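Local coordinates for D-alanine--D-alanine ligase (Coxiella burnetii, PDB 3TQT), which catalyses the ATP-dependent joining of two D-alanine molecules into D-alanyl-D-alanine, a step of bacterial peptidoglycan synthesis, at residues N27-L32 with E57-H62; S40-D45 with W50-Q55; P104-T109 with G114-L119; I230-L235 with Q285-A290; V302-F305 with K311-V314. All blocks are in the same frame, centred on the assembly; numbering follows the deposited sequence.

The five contacts follow one another along the chain except that contact 2, the hairpin 40-45/50-55, is nested within the loop closed by contact 1. Contacts 1 to 3 form one continuous N-terminal core: contacts 1 and 2, centres 12 Å apart, meet where Val-41 touches Val-29 and Phe-59, Ile-28 of contact 1 reaches Met-105 of contact 3, and Trp-50 of contact 2 packs on Leu-116 and Leu-119. Contacts 4 and 5, centres 9 Å apart, build the antiparallel ATP-grasp sheet that carries predicted ATP and metal ligands, on neighbouring strands 228-236 and 298-306. Contact 3 stays about 11 Å from both at the nearest atoms, with Gln-117 about 11 Å, side chain to side chain, from Asn-318, a predicted metal ligand.

Contact 1. Residues N27-L32 with E57-H62; sequences NIVNTL and EMFLAH
Val-29 and Leu-60 meet obliquely, one branch of each doing most of the touching: CG1 of Val-29 lies 3.7 Å from CD2 of Leu-60. The other valine branch serves a different partner. With CG1 anti to the backbone N (chi1 163°), CG2 is left beside that nitrogen and turned to Phe-59, whose ring it approaches obliquely, 4.0 Å from CD2. Val-29 thus straddles two consecutive residues of the facing helix. Leu-60 forks in turn, since its CD1 runs on to Asn-30, whose side chain crosses it at about a right angle. There the leucine methyl lies 3.5 Å from Asn-30 OD1, a van der Waals touch on the exposed side, whereas Val-29 and Phe-59 are buried. The short segments of helices 18-31 and 56-61 run closer to antiparallel than parallel, at 136°, with their axes 9.6 Å apart at the closest. Both lie against the central sheet of the N-terminal domain, a Rossmann-like alpha/beta unit, and Val-29 and Phe-59 both reach Val-41 of strand 37-44. Strand 5-12 adds Val-9 beside Val-29 and Cys-11 beside Phe-59. Lys-26, one turn before Asn-30, also links the helices: its NZ donates to the carbonyl oxygens of Phe-59 and His-62, at the end of the short helix, and makes a cation-pi contact with the Phe-59 ring. Near the end of helix 18-31, the Thr-31 hydroxyl OG1 turns back to donate to Asn-27 O at 2.7 Å.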
# COMPACT_ATOMS: atom_id res chain seq x y z
N ASN A 27 26.25 -2.63 -4.13
CA ASN A 27 26.55 -4.03 -3.88
C ASN A 27 25.77 -4.92 -4.83
O ASN A 27 26.31 -5.87 -5.40
CB ASN A 27 26.21 -4.41 -2.44
CG ASN A 27 26.59 -5.84 -2.12
OD1 ASN A 27 27.66 -6.31 -2.50
ND2 ASN A 27 25.70 -6.55 -1.44
N ILE A 28 24.50 -4.61 -4.99
CA ILE A 28 23.65 -5.37 -5.88
C ILE A 28 24.20 -5.29 -7.31
O ILE A 28 24.34 -6.30 -7.99
CB ILE A 28 22.21 -4.86 -5.83
CG1 ILE A 28 21.57 -5.28 -4.49
CG2 ILE A 28 21.39 -5.39 -7.02
CD1 ILE A 28 20.26 -4.60 -4.20
N VAL A 29 24.53 -4.08 -7.74
CA VAL A 29 25.05 -3.89 -9.11
C VAL A 29 26.37 -4.64 -9.29
O VAL A 29 26.62 -5.24 -10.32
CB VAL A 29 25.20 -2.41 -9.45
CG1 VAL A 29 26.10 -2.22 -10.67
CG2 VAL A 29 23.81 -1.81 -9.70
N ASN A 30 27.19 -4.61 -8.25
CA ASN A 30 28.48 -5.28 -8.29
C ASN A 30 28.34 -6.80 -8.25
O ASN A 30 29.23 -7.53 -8.69
CB ASN A 30 29.33 -4.81 -7.11
CG ASN A 30 30.77 -5.25 -7.23
OD1 ASN A 30 31.36 -5.17 -8.31
ND2 ASN A 30 31.36 -5.72 -6.13
N THR A 31 27.22 -7.26 -7.73
CA THR A 31 27.04 -8.68 -7.45
C THR A 31 26.13 -9.39 -8.44
O THR A 31 26.21 -10.62 -8.60
CB THR A 31 26.54 -8.88 -5.99
OG1 THR A 31 27.50 -8.30 -5.09
CG2 THR A 31 26.40 -10.34 -5.67
N LEU A 32 25.27 -8.64 -9.13
CA LEU A 32 24.43 -9.22 -10.19
C LEU A 32 25.27 -9.94 -11.26
O LEU A 32 26.23 -9.39 -11.79
CB LEU A 32 23.56 -8.15 -10.86
CG LEU A 32 22.34 -7.70 -10.05
CD1 LEU A 32 21.74 -6.44 -10.64
CD2 LEU A 32 21.30 -8.81 -10.02
N GLU A 57 29.35 -0.06 -14.45
CA GLU A 57 30.71 0.15 -13.98
C GLU A 57 30.91 1.59 -13.48
O GLU A 57 31.64 1.82 -12.53
CB GLU A 57 31.73 -0.19 -15.07
CG GLU A 57 31.67 0.72 -16.30
CD GLU A 57 30.69 0.24 -17.37
OE1 GLU A 57 29.81 -0.60 -17.06
OE2 GLU A 57 30.80 0.71 -18.53
N MET A 58 30.26 2.55 -14.14
CA MET A 58 30.40 3.94 -13.75
C MET A 58 29.70 4.18 -12.42
O MET A 58 30.17 4.97 -11.59
CB MET A 58 29.78 4.86 -14.81
CG MET A 58 30.54 4.89 -16.11
SD MET A 58 29.85 6.10 -17.24
CE MET A 58 30.53 7.58 -16.51
N PHE A 59 28.58 3.49 -12.22
CA PHE A 59 27.84 3.58 -10.96
C PHE A 59 28.68 3.03 -9.82
O PHE A 59 28.65 3.56 -8.72
CB PHE A 59 26.50 2.84 -11.04
CG PHE A 59 25.72 2.89 -9.75
CD1 PHE A 59 25.25 4.10 -9.26
CD2 PHE A 59 25.48 1.73 -9.02
CE1 PHE A 59 24.55 4.15 -8.06
CE2 PHE A 59 24.78 1.78 -7.83
CZ PHE A 59 24.32 2.99 -7.35
N LEU A 60 29.42 1.96 -10.07
CA LEU A 60 30.28 1.41 -9.03
C LEU A 60 31.47 2.32 -8.74
O LEU A 60 31.95 2.39 -7.62
CB LEU A 60 30.79 0.02 -9.43
CG LEU A 60 29.68 -1.01 -9.66
CD1 LEU A 60 30.26 -2.33 -10.09
CD2 LEU A 60 28.84 -1.17 -8.39
N ALA A 61 31.93 3.03 -9.77
CA ALA A 61 33.16 3.82 -9.66
C ALA A 61 32.95 5.22 -9.10
O ALA A 61 33.89 5.85 -8.62
CB ALA A 61 33.84 3.89 -11.03
N HIS A 62 31.72 5.72 -9.17
CA HIS A 62 31.46 7.12 -8.83
C HIS A 62 30.18 7.27 -8.03
O HIS A 62 29.33 6.39 -8.06
CB HIS A 62 31.34 7.94 -10.10
CG HIS A 62 32.59 7.97 -10.91
ND1 HIS A 62 32.78 7.18 -12.03
CD2 HIS A 62 33.72 8.68 -10.76
CE1 HIS A 62 33.98 7.42 -12.53
NE2 HIS A 62 34.57 8.33 -11.77

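Contact 2. Residues S40-D45 with W50-Q55; sequences SVIFID and WYLIDQ
The Trp-50 indole carries Ile-44 on one face: CG1 of the isoleucine stands 3.8 Å from the centroid of the five-membered ring and only 12° off its normal, a CH-pi contact, and CD1 continues over the rim. Ile-44 CG1, anti to the carbonyl carbon (chi1 -55°), is brought over the indole, and the two side chains run side by side, pointing the same way. Ile-42 comes to the six-membered ring obliquely, its CG2 3.4 Å from Trp-50 CE3, and sends CD1 onward to Leu-52. The indole also stacks with Phe-80 of the second subunit. Strands 37-44 and 50-53 form an antiparallel beta hairpin within the mixed sheet of the N-terminal domain, with Val-41/Ile-53 and Phe-43/Tyr-51 as hydrogen-bonded pairs. At the first pair, the bond from Val-41 N to Ile-53 O is 2.8 Å long and almost straight at the proton. Val-41, Phe-43, Tyr-51 and Ile-53 share the other face of the sheet, where the Phe-43 and Tyr-51 rings lie alongside each other, with CD2 of Phe-43 4.0 Å from CD2 of Tyr-51. The edge of the Tyr-51 ring receives the Asp-45 carboxylate, which is turned 64° to the ring plane. A water donates to Asp-45 OD2 at 2.5 Å and also hydrogen-bonds to Tyr-51 OH, while Arg-49 holds the same OD2 in a salt bridge.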
# COMPACT_ATOMS: atom_id res chain seq x y z
N SER A 40 20.96 -1.58 -15.48
CA SER A 40 20.79 -0.13 -15.51
C SER A 40 20.51 0.34 -14.10
O SER A 40 19.85 -0.35 -13.32
CB SER A 40 19.64 0.28 -16.43
OG SER A 40 19.87 -0.12 -17.76
N VAL A 41 21.00 1.51 -13.75
CA VAL A 41 20.74 2.06 -12.42
C VAL A 41 19.88 3.29 -12.57
O VAL A 41 20.18 4.17 -13.38
CB VAL A 41 22.03 2.42 -11.69
CG1 VAL A 41 21.72 2.94 -10.28
CG2 VAL A 41 22.94 1.21 -11.63
N ILE A 42 18.79 3.34 -11.83
CA ILE A 42 17.95 4.52 -11.83
C ILE A 42 18.24 5.25 -10.54
O ILE A 42 18.04 4.70 -9.46
CB ILE A 42 16.45 4.17 -11.89
CG1 ILE A 42 16.13 3.34 -13.14
CG2 ILE A 42 15.61 5.43 -11.84
CD1 ILE A 42 16.31 4.09 -14.41
N PHE A 43 18.73 6.47 -10.65
CA PHE A 43 19.01 7.28 -9.48
C PHE A 43 17.92 8.32 -9.29
O PHE A 43 17.60 9.07 -10.20
CB PHE A 43 20.36 7.98 -9.64
CG PHE A 43 20.72 8.88 -8.49
CD1 PHE A 43 20.82 8.37 -7.20
CD2 PHE A 43 20.98 10.23 -8.69
CE1 PHE A 43 21.16 9.18 -6.14
CE2 PHE A 43 21.32 11.05 -7.64
CZ PHE A 43 21.41 10.53 -6.36
N ILE A 44 17.34 8.35 -8.09
CA ILE A 44 16.37 9.37 -7.73
C ILE A 44 17.07 10.31 -6.78
O ILE A 44 17.50 9.89 -5.71
CB ILE A 44 15.16 8.76 -7.01
CG1 ILE A 44 14.55 7.65 -7.88
CG2 ILE A 44 14.15 9.84 -6.64
CD1 ILE A 44 13.35 6.96 -7.26
N ASP A 45 17.21 11.57 -7.16
CA ASP A 45 17.94 12.50 -6.31
C ASP A 45 17.07 13.02 -5.17
O ASP A 45 15.94 12.56 -4.97
CB ASP A 45 18.55 13.65 -7.11
CG ASP A 45 17.51 14.61 -7.68
OD1 ASP A 45 16.34 14.56 -7.25
OD2 ASP A 45 17.89 15.43 -8.55
N TRP A 50 14.60 11.79 -11.55
CA TRP A 50 15.11 10.48 -11.93
C TRP A 50 16.16 10.55 -13.01
O TRP A 50 16.03 11.30 -13.98
CB TRP A 50 13.98 9.58 -12.45
CG TRP A 50 13.01 9.14 -11.42
CD1 TRP A 50 12.53 9.85 -10.37
CD2 TRP A 50 12.38 7.85 -11.35
NE1 TRP A 50 11.64 9.09 -9.64
CE2 TRP A 50 11.53 7.86 -10.22
CE3 TRP A 50 12.46 6.69 -12.13
CZ2 TRP A 50 10.76 6.75 -9.85
CZ3 TRP A 50 11.69 5.59 -11.76
CH2 TRP A 50 10.86 5.63 -10.63
N TYR A 51 17.20 9.74 -12.86
CA TYR A 51 18.27 9.67 -13.82
C TYR A 51 18.56 8.21 -14.11
O TYR A 51 18.45 7.37 -13.23
CB TYR A 51 19.52 10.36 -13.30
CG TYR A 51 19.33 11.81 -12.89
CD1 TYR A 51 19.54 12.84 -13.79
CD2 TYR A 51 18.95 12.14 -11.59
CE1 TYR A 51 19.38 14.16 -13.43
CE2 TYR A 51 18.80 13.47 -11.22
CZ TYR A 51 19.01 14.47 -12.14
OH TYR A 51 18.85 15.78 -11.78
N LEU A 52 18.93 7.91 -15.34
CA LEU A 52 19.32 6.56 -15.66
C LEU A 52 20.81 6.47 -15.96
O LEU A 52 21.34 7.26 -16.74
CB LEU A 52 18.53 6.04 -16.86
CG LEU A 52 18.73 4.57 -17.21
CD1 LEU A 52 17.41 4.00 -17.77
CD2 LEU A 52 19.85 4.38 -18.20
N ILE A 53 21.46 5.50 -15.34
CA ILE A 53 22.87 5.22 -15.61
C ILE A 53 22.95 3.85 -16.28
O ILE A 53 22.62 2.84 -15.67
CB ILE A 53 23.65 5.20 -14.28
CG1 ILE A 53 23.52 6.55 -13.59
CG2 ILE A 53 25.10 4.82 -14.50
CD1 ILE A 53 23.73 6.50 -12.07
N ASP A 54 23.39 3.80 -17.53
CA ASP A 54 23.34 2.51 -18.23
C ASP A 54 24.71 1.86 -18.34
O ASP A 54 24.87 0.84 -19.03
CB ASP A 54 22.67 2.64 -19.60
CG ASP A 54 23.55 3.32 -20.62
OD1 ASP A 54 24.53 3.97 -20.22
OD2 ASP A 54 23.25 3.19 -21.83
N GLN A 55 25.68 2.45 -17.67
CA GLN A 55 26.99 1.83 -17.50
C GLN A 55 27.19 1.53 -16.03
O GLN A 55 27.64 2.38 -15.27
CB GLN A 55 28.11 2.75 -17.98
CG GLN A 55 28.07 3.07 -19.45
CD GLN A 55 29.29 3.86 -19.88
OE1 GLN A 55 30.42 3.45 -19.65
NE2 GLN A 55 29.06 5.01 -20.51
O HOH W 1 20.31 15.90 -9.07

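Contact 3. Residues P104-T109 with G114-L119; sequences PMVHGT and GALQGL
Val-106 and Leu-116 form the closest part of this contact, their side chains crossing at about a right angle with Val-106 CG2 3.9 Å from Leu-116 CD2. A single leucine methyl does the work: the same CD2 lies 4.1 Å from Val-106 CB and also reaches toward Pro-104, whose CB is 4.3 Å away. It thereby occupies the angle between the proline and the valine two residues on. Val-106 holds CG1 anti to its backbone nitrogen (chi1 172°), which leaves CG2 as the branch that faces the helix. Around this point the packing slackens. Pro-104 CB has Gln-117 NE2 at 4.2 Å, an apolar edge beside an amide whose bond is made elsewhere, since NE2 donates to the carbonyl of Gly-111 in the intervening turn. The loose side is nevertheless buried, because other parts of the protein close over it. His-107 does not touch the helix and is held at both ring nitrogens, ND1 by the carbonyl of Ile-320 and NE2 by the hydroxyl of Ser-24. Gly-114, at the N-cap position, opens helix 115-122, and Gly-114 O accepts from Gly-118 N at 2.8 Å in the first turn. The segment 104-109 leaves the edge strand 101-104 and passes along helix 18-31, with Met-105 against Ile-28, while Leu-116 packs on Trp-50 of strand 50-53. Beyond it helix 115-122 meets the second subunit, where Ala-115 touches Gly-118 and Leu-116 touches Leu-122 of that chain.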
# COMPACT_ATOMS: atom_id res chain seq x y z
N PRO A 104 13.76 -2.51 -6.66
CA PRO A 104 13.59 -1.29 -5.89
C PRO A 104 14.56 -1.37 -4.71
O PRO A 104 14.52 -2.33 -3.93
CB PRO A 104 12.14 -1.36 -5.41
CG PRO A 104 11.54 -2.57 -6.04
CD PRO A 104 12.66 -3.46 -6.43
N MET A 105 15.47 -0.41 -4.59
CA MET A 105 16.44 -0.49 -3.51
C MET A 105 16.51 0.87 -2.85
O MET A 105 17.58 1.33 -2.46
CB MET A 105 17.80 -0.98 -4.01
CG MET A 105 18.80 -1.33 -2.91
SD MET A 105 18.16 -2.35 -1.54
CE MET A 105 17.31 -3.66 -2.46
N VAL A 106 15.35 1.50 -2.76
CA VAL A 106 15.20 2.70 -1.97
C VAL A 106 14.66 2.31 -0.60
O VAL A 106 13.57 1.73 -0.49
CB VAL A 106 14.22 3.68 -2.65
CG1 VAL A 106 13.91 4.84 -1.72
CG2 VAL A 106 14.81 4.17 -3.96
N HIS A 107 15.43 2.59 0.45
CA HIS A 107 15.02 2.30 1.82
C HIS A 107 14.15 3.41 2.38
O HIS A 107 14.33 4.59 2.05
CB HIS A 107 16.23 2.12 2.75
CG HIS A 107 17.29 1.19 2.21
ND1 HIS A 107 17.08 -0.16 2.04
CD2 HIS A 107 18.56 1.43 1.82
CE1 HIS A 107 18.18 -0.72 1.56
NE2 HIS A 107 19.09 0.23 1.42
N GLY A 108 13.20 3.04 3.24
CA GLY A 108 12.35 3.99 3.93
C GLY A 108 11.32 4.67 3.06
O GLY A 108 10.72 4.06 2.16
N THR A 109 11.10 5.95 3.34
CA THR A 109 10.12 6.75 2.62
C THR A 109 10.23 6.55 1.11
O THR A 109 11.33 6.48 0.55
CB THR A 109 10.26 8.23 3.00
OG1 THR A 109 10.02 8.38 4.40
CG2 THR A 109 9.26 9.08 2.24
N GLY A 114 5.42 1.50 -0.33
CA GLY A 114 4.48 1.19 -1.37
C GLY A 114 4.42 2.21 -2.49
O GLY A 114 3.83 1.93 -3.51
N ALA A 115 5.01 3.39 -2.31
CA ALA A 115 4.92 4.42 -3.34
C ALA A 115 5.61 3.99 -4.63
O ALA A 115 5.01 3.99 -5.70
CB ALA A 115 5.48 5.76 -2.84
N LEU A 116 6.88 3.61 -4.52
CA LEU A 116 7.64 3.14 -5.68
C LEU A 116 7.03 1.88 -6.28
O LEU A 116 6.94 1.74 -7.50
CB LEU A 116 9.08 2.87 -5.25
CG LEU A 116 10.17 3.09 -6.28
CD1 LEU A 116 10.04 4.46 -6.94
CD2 LEU A 116 11.52 2.94 -5.58
N GLN A 117 6.62 0.96 -5.42
CA GLN A 117 5.92 -0.25 -5.85
C GLN A 117 4.66 0.11 -6.65
O GLN A 117 4.34 -0.54 -7.64
CB GLN A 117 5.52 -1.09 -4.64
CG GLN A 117 6.71 -1.76 -3.93
CD GLN A 117 7.55 -0.78 -3.10
OE1 GLN A 117 7.07 0.27 -2.69
NE2 GLN A 117 8.80 -1.14 -2.84
N GLY A 118 3.95 1.14 -6.20
CA GLY A 118 2.73 1.56 -6.88
C GLY A 118 2.98 2.06 -8.30
O GLY A 118 2.22 1.74 -9.22
N LEU A 119 4.05 2.83 -8.47
CA LEU A 119 4.44 3.30 -9.79
C LEU A 119 4.79 2.11 -10.67
O LEU A 119 4.40 2.05 -11.84
CB LEU A 119 5.64 4.25 -9.69
CG LEU A 119 6.22 4.66 -11.05
CD1 LEU A 119 5.10 5.09 -11.99
CD2 LEU A 119 7.26 5.78 -10.86

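Contact 4. Residues I230-L235 with Q285-A290; sequences IECAVL and QIAIDA
Ala-287 presses its single methyl between two strand residues, with CB 3.6 Å from Val-234 CG2 and 3.8 Å from Cys-232 SG. The two partners stand on the same side of the strand, two residues apart, and the alanine sits across the step from one to the other. Cys-232 lays its sulfur anti to the backbone nitrogen (chi1 -177°), and both its CB and SG border the methyl. On Val-234, the branch beside the backbone nitrogen, CG2, does the touching; it comes within 3.8 Å of Ala-287 O as well and 4.3 Å from Ile-288 N, so that it also borders the helix backbone. The axes of the two short segments approach to 8.6 Å, and their directions differ by 51°. Within the helix, Gln-285 NE2 donates to Asp-289 OD1 at 2.9 Å, one turn further on, meeting the oxygen from above the carboxylate plane. Helix 277-293 lies on one face of the antiparallel sheet of the ATP-grasp part. The other face carries Glu-231, part of the predicted ATP site, near the predicted metal ligand Asp-303. There helix 328-335 packs on Ala-233, and helix 340-370 on Leu-235. Strand 228-236 runs between strands 241-249 and 298-306, and Phe-304 of the latter adds its ring beside Ala-287 on the helix side.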
# COMPACT_ATOMS: atom_id res chain seq x y z
N ILE A 230 17.42 -10.37 17.37
CA ILE A 230 17.73 -11.45 16.45
C ILE A 230 17.04 -11.15 15.13
O ILE A 230 15.92 -10.63 15.11
CB ILE A 230 17.26 -12.79 17.01
CG1 ILE A 230 17.89 -13.05 18.39
CG2 ILE A 230 17.55 -13.93 16.03
CD1 ILE A 230 19.40 -13.04 18.38
N GLU A 231 17.71 -11.44 14.03
CA GLU A 231 17.13 -11.17 12.72
C GLU A 231 17.13 -12.44 11.90
O GLU A 231 17.91 -13.35 12.14
CB GLU A 231 17.91 -10.08 12.01
CG GLU A 231 18.04 -8.81 12.82
CD GLU A 231 18.75 -7.72 12.05
OE1 GLU A 231 19.41 -8.06 11.04
OE2 GLU A 231 18.62 -6.54 12.43
N CYS A 232 16.22 -12.50 10.94
CA CYS A 232 16.11 -13.66 10.08
C CYS A 232 15.71 -13.20 8.69
O CYS A 232 14.75 -12.43 8.53
CB CYS A 232 15.09 -14.64 10.65
SG CYS A 232 14.93 -16.18 9.72
N ALA A 233 16.45 -13.64 7.69
CA ALA A 233 16.19 -13.26 6.31
C ALA A 233 15.25 -14.28 5.71
O ALA A 233 15.50 -15.48 5.78
CB ALA A 233 17.48 -13.20 5.53
N VAL A 234 14.16 -13.79 5.13
CA VAL A 234 13.19 -14.65 4.46
C VAL A 234 13.23 -14.41 2.96
O VAL A 234 13.38 -13.27 2.49
CB VAL A 234 11.77 -14.41 5.00
CG1 VAL A 234 10.75 -15.29 4.27
CG2 VAL A 234 11.72 -14.68 6.50
N LEU A 235 13.13 -15.49 2.20
CA LEU A 235 13.17 -15.40 0.74
C LEU A 235 12.11 -16.30 0.14
O LEU A 235 12.00 -17.47 0.49
CB LEU A 235 14.54 -15.86 0.25
CG LEU A 235 14.73 -15.99 -1.25
CD1 LEU A 235 14.72 -14.63 -1.91
CD2 LEU A 235 16.06 -16.71 -1.49
N GLN A 285 10.60 -20.33 11.87
CA GLN A 285 9.22 -20.62 11.51
C GLN A 285 8.34 -19.38 11.61
O GLN A 285 7.48 -19.16 10.76
CB GLN A 285 8.62 -21.74 12.36
CG GLN A 285 7.24 -22.15 11.86
CD GLN A 285 7.27 -22.75 10.45
OE1 GLN A 285 7.82 -23.83 10.25
NE2 GLN A 285 6.69 -22.04 9.48
N ILE A 286 8.56 -18.59 12.64
CA ILE A 286 7.77 -17.38 12.84
C ILE A 286 8.11 -16.36 11.76
O ILE A 286 7.23 -15.67 11.25
CB ILE A 286 8.01 -16.76 14.24
CG1 ILE A 286 7.51 -17.72 15.32
CG2 ILE A 286 7.28 -15.43 14.36
CD1 ILE A 286 7.77 -17.23 16.72
N ALA A 287 9.38 -16.29 11.39
CA ALA A 287 9.76 -15.39 10.28
C ALA A 287 8.98 -15.74 9.01
O ALA A 287 8.45 -14.85 8.33
CB ALA A 287 11.26 -15.44 10.03
N ILE A 288 8.92 -17.03 8.69
CA ILE A 288 8.19 -17.49 7.52
C ILE A 288 6.69 -17.23 7.67
O ILE A 288 6.05 -16.75 6.75
CB ILE A 288 8.42 -18.99 7.28
CG1 ILE A 288 9.81 -19.21 6.69
CG2 ILE A 288 7.35 -19.54 6.36
CD1 ILE A 288 10.29 -20.64 6.81
N ASP A 289 6.14 -17.54 8.84
CA ASP A 289 4.72 -17.31 9.08
C ASP A 289 4.35 -15.82 9.02
O ASP A 289 3.32 -15.45 8.48
CB ASP A 289 4.29 -17.90 10.42
CG ASP A 289 4.36 -19.42 10.43
OD1 ASP A 289 4.57 -20.02 9.36
OD2 ASP A 289 4.21 -20.00 11.52
N ALA A 290 5.20 -14.98 9.60
CA ALA A 290 5.00 -13.54 9.57
C ALA A 290 5.03 -13.03 8.13
O ALA A 290 4.20 -12.23 7.73
CB ALA A 290 6.09 -12.85 10.39

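Contact 5. Residues V302-F305 with K311-V314; sequences VDFF and KVLV
The Phe-304 ring is the large bump of this hairpin, and two valines of the facing strand make the hollow that takes it. Val-312 CG1 comes to within 3.4 Å of Phe-304 CD1, and Val-314 CG2 to 3.6 Å of Phe-304 CE1, both approaching the ring obliquely, so that the CD1-CE1 side is lodged against the two methyls. The ring owes its place to chi1 of -62°, with CG anti to the carbonyl carbon. The two valines sit two residues apart, with Leu-313 O between them, 3.3 Å from Phe-304 CB. A smaller bump fits next to it: Val-314 turns its other branch, CG1, to Val-302 CG1 at 4.0 Å. The backbones are held by the hydrogen-bonded pair Phe-305/Leu-313, where Phe-305 N donates to Leu-313 O at 2.7 Å and Leu-313 N returns a bond to Phe-305 O at 2.8 Å. Phe-304 and Val-314 form the neighbouring non-hydrogen-bonded pair, but their side chains diverge, consistent with a twist between the two short segments, whose directions differ by 135°. Phe-305 and Leu-313 share the face away from the Phe-304 ring, where both meet Val-156. Asp-303, a predicted magnesium ligand, points away from the facing strand and makes a salt bridge with Arg-301. Strand 312-318 closes this side of the five-stranded ATP-grasp sheet, strand 228-236 flanks strand 298-306 on the other, and helix 277-293 covers Phe-304 and Val-314 through Ile-286.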
# COMPACT_ATOMS: atom_id res chain seq x y z
N VAL A 302 12.96 -10.17 8.97
CA VAL A 302 12.12 -10.12 10.16
C VAL A 302 13.00 -9.94 11.38
O VAL A 302 13.93 -10.74 11.61
CB VAL A 302 11.32 -11.41 10.34
CG1 VAL A 302 10.33 -11.25 11.50
CG2 VAL A 302 10.59 -11.77 9.05
N ASP A 303 12.72 -8.88 12.13
CA ASP A 303 13.51 -8.53 13.31
C ASP A 303 12.73 -8.91 14.55
O ASP A 303 11.55 -8.57 14.68
CB ASP A 303 13.83 -7.03 13.32
CG ASP A 303 14.68 -6.60 12.12
OD1 ASP A 303 15.18 -7.48 11.38
OD2 ASP A 303 14.83 -5.38 11.93
N PHE A 304 13.41 -9.62 15.44
CA PHE A 304 12.80 -10.15 16.64
C PHE A 304 13.50 -9.62 17.88
O PHE A 304 14.65 -9.17 17.82
CB PHE A 304 13.00 -11.66 16.71
CG PHE A 304 12.37 -12.43 15.60
CD1 PHE A 304 11.17 -13.09 15.80
CD2 PHE A 304 13.00 -12.58 14.38
CE1 PHE A 304 10.61 -13.84 14.79
CE2 PHE A 304 12.45 -13.32 13.37
CZ PHE A 304 11.26 -13.96 13.57
N PHE A 305 12.81 -9.74 19.01
CA PHE A 305 13.47 -9.79 20.31
C PHE A 305 13.36 -11.22 20.80
O PHE A 305 12.33 -11.87 20.63
CB PHE A 305 12.82 -8.83 21.31
CG PHE A 305 13.32 -7.42 21.20
CD1 PHE A 305 14.44 -7.02 21.91
CD2 PHE A 305 12.70 -6.51 20.37
CE1 PHE A 305 14.91 -5.73 21.81
CE2 PHE A 305 13.17 -5.22 20.26
CZ PHE A 305 14.28 -4.83 20.98
N LYS A 311 11.58 -16.19 25.00
CA LYS A 311 10.36 -15.93 24.27
C LYS A 311 10.71 -15.17 22.99
O LYS A 311 11.40 -14.15 23.03
CB LYS A 311 9.37 -15.14 25.11
CG LYS A 311 8.09 -14.75 24.39
CD LYS A 311 7.20 -15.95 24.07
CE LYS A 311 5.94 -15.51 23.30
NZ LYS A 311 5.10 -16.66 22.81
N VAL A 312 10.24 -15.68 21.86
CA VAL A 312 10.53 -15.09 20.57
C VAL A 312 9.41 -14.14 20.14
O VAL A 312 8.26 -14.54 20.01
CB VAL A 312 10.75 -16.19 19.52
CG1 VAL A 312 11.14 -15.58 18.16
CG2 VAL A 312 11.82 -17.15 20.00
N LEU A 313 9.78 -12.88 19.93
CA LEU A 313 8.83 -11.82 19.68
C LEU A 313 9.20 -11.05 18.42
O LEU A 313 10.32 -10.54 18.31
CB LEU A 313 8.81 -10.84 20.85
CG LEU A 313 8.46 -11.44 22.21
CD1 LEU A 313 8.61 -10.37 23.31
CD2 LEU A 313 7.05 -12.02 22.17
N VAL A 314 8.26 -10.95 17.50
CA VAL A 314 8.51 -10.15 16.31
C VAL A 314 8.45 -8.69 16.71
O VAL A 314 7.55 -8.27 17.43
CB VAL A 314 7.49 -10.43 15.18
CG1 VAL A 314 7.76 -9.51 14.01
CG2 VAL A 314 7.55 -11.89 14.74